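Local coordinates for protein alpha-1,3-glucanase (Paenibacillus glycanilyticus, PDB 6K0P) that probably hydrolyses alpha-1,3-glucosidic linkages in alpha-1,3-glucan, as a family 87 glycoside hydrolase, at residues E510-N515 with T542-N547. The protein carries 1 engineered substitution. Numbering follows the deposited sequence.
Sequences ENVNIN and TNVKVN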
# COMPACT_ATOMS: atom_id res chain seq x y z
N GLU A 510 0.51 -21.22 12.45
CA GLU A 510 -0.60 -22.18 12.46
C GLU A 510 -1.47 -22.01 11.23
O GLU A 510 -1.87 -20.88 10.91
CB GLU A 510 -1.48 -21.96 13.71
CG GLU A 510 -0.73 -21.97 15.03
CD GLU A 510 -1.63 -21.60 16.21
OE1 GLU A 510 -2.75 -21.08 15.99
OE2 GLU A 510 -1.20 -21.82 17.37
N ASN A 511 -1.82 -23.11 10.57
CA ASN A 511 -2.75 -23.10 9.44
C ASN A 511 -2.25 -22.18 8.32
O ASN A 511 -2.86 -21.15 8.00
CB ASN A 511 -4.17 -22.68 9.86
CG ASN A 511 -4.74 -23.55 10.95
OD1 ASN A 511 -4.44 -24.74 11.04
ND2 ASN A 511 -5.57 -22.96 11.80
N VAL A 512 -1.13 -22.57 7.73
CA VAL A 512 -0.47 -21.78 6.70
C VAL A 512 -0.22 -22.68 5.50
O VAL A 512 0.26 -23.81 5.65
CB VAL A 512 0.84 -21.15 7.21
CG1 VAL A 512 1.61 -20.49 6.08
CG2 VAL A 512 0.53 -20.14 8.31
N ASN A 513 -0.55 -22.19 4.31
CA ASN A 513 -0.26 -22.86 3.06
C ASN A 513 0.73 -22.02 2.27
O ASN A 513 0.52 -20.82 2.09
CB ASN A 513 -1.54 -23.06 2.24
CG ASN A 513 -2.53 -23.95 2.95
OD1 ASN A 513 -2.20 -25.07 3.34
ND2 ASN A 513 -3.75 -23.45 3.15
N ILE A 514 1.82 -22.65 1.83
CA ILE A 514 2.86 -21.98 1.05
C ILE A 514 2.92 -22.69 -0.29
O ILE A 514 3.40 -23.83 -0.38
CB ILE A 514 4.21 -22.02 1.77
CG1 ILE A 514 4.13 -21.30 3.12
CG2 ILE A 514 5.29 -21.39 0.88
CD1 ILE A 514 5.21 -21.72 4.12
N ASN A 515 2.46 -22.02 -1.34
CA ASN A 515 2.22 -22.65 -2.63
C ASN A 515 3.20 -22.15 -3.67
O ASN A 515 3.29 -20.94 -3.91
CB ASN A 515 0.79 -22.38 -3.09
CG ASN A 515 -0.24 -22.90 -2.12
OD1 ASN A 515 -0.17 -24.06 -1.69
ND2 ASN A 515 -1.18 -22.05 -1.73
N THR A 542 2.20 -25.63 13.13
CA THR A 542 1.05 -26.52 13.18
C THR A 542 0.28 -26.35 11.88
O THR A 542 -0.11 -25.23 11.54
CB THR A 542 0.15 -26.14 14.36
OG1 THR A 542 0.92 -26.13 15.57
CG2 THR A 542 -1.01 -27.13 14.50
N ASN A 543 0.06 -27.45 11.17
CA ASN A 543 -0.73 -27.42 9.94
C ASN A 543 -0.15 -26.43 8.93
O ASN A 543 -0.87 -25.62 8.33
CB ASN A 543 -2.21 -27.13 10.22
CG ASN A 543 -3.10 -27.47 9.05
OD1 ASN A 543 -2.78 -28.37 8.26
ND2 ASN A 543 -4.21 -26.76 8.92
N VAL A 544 1.16 -26.50 8.73
CA VAL A 544 1.86 -25.68 7.75
C VAL A 544 2.21 -26.59 6.57
O VAL A 544 3.00 -27.53 6.71
CB VAL A 544 3.09 -24.99 8.34
CG1 VAL A 544 3.83 -24.20 7.26
CG2 VAL A 544 2.68 -24.05 9.49
N LYS A 545 1.60 -26.32 5.42
CA LYS A 545 1.82 -27.10 4.21
C LYS A 545 2.72 -26.33 3.25
O LYS A 545 2.47 -25.14 2.99
CB LYS A 545 0.49 -27.41 3.53
CG LYS A 545 -0.46 -28.29 4.34
CD LYS A 545 0.22 -29.60 4.77
CE LYS A 545 -0.79 -30.67 5.15
NZ LYS A 545 -1.55 -30.34 6.38
N VAL A 546 3.75 -26.98 2.74
CA VAL A 546 4.59 -26.44 1.68
C VAL A 546 4.34 -27.27 0.43
O VAL A 546 4.58 -28.49 0.44
CB VAL A 546 6.07 -26.44 2.06
CG1 VAL A 546 6.92 -25.96 0.89
CG2 VAL A 546 6.32 -25.57 3.29
N ASN A 547 3.87 -26.63 -0.64
CA ASN A 547 3.44 -27.33 -1.84
C ASN A 547 4.28 -26.89 -3.03
O ASN A 547 4.33 -25.70 -3.35
CB ASN A 547 1.96 -27.08 -2.11
CG ASN A 547 1.09 -27.48 -0.95
OD1 ASN A 547 1.20 -28.60 -0.44
ND2 ASN A 547 0.24 -26.57 -0.50
O HOH W 1 -2.55 -25.70 6.10
O HOH W 2 -2.11 -26.86 1.29
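Asn-511 and Asn-543 sit at equivalent corners of neighbouring coils in a parallel beta-helix, right-handed as in the pectate-lyase-like clan, and illustrate how such coils stack in register. Both have positive phi, in the left-handed region (phi/psi 58/65° at Asn-511), where the chain turns from one face of the helix to the next. Beyond the corner, 512-515 and 544-547 run parallel, their axes 4.8 Å apart. The main-chain bonds follow the parallel pattern: Val-512 and Ile-514 each donate N-H to one residue of the other coil and accept through O from another, Ile-514 N to Lys-545 O being 2.8 Å.

Asparagine side chains add a second set of bonds. Asn-543 ND2 meets Asn-511 OD1 at 2.9 Å, the two amide planes standing 78° apart and the donor tilted from the carbonyl plane. Asn-511 ND2 reaches Asn-481 OD1 of the preceding coil, making its amide a relay across three coils. With an alanine here, Asn-543 ND2 would probably lose its acceptor and Asn-481 OD1 its donor, breaking the amide link between the three coils. Asn-513, whose ND2 binds Asp-483, accepts through OD1 a hydrogen bond from a water that in turn accepts one from Asn-547 ND2.

On the other face the contacts are apolar. Val-512 CB lies 4.1 Å from Val-544 CG2, and Ile-514 CD1 touches both Val-544 CG1 and Val-546 CG2.

At the far end Asn-515 and Asn-547 lie side by side with amides nearly coplanar, 10° apart, and Asn-547 ND2 points almost straight at Asn-515 OD1, 2.8 Å away.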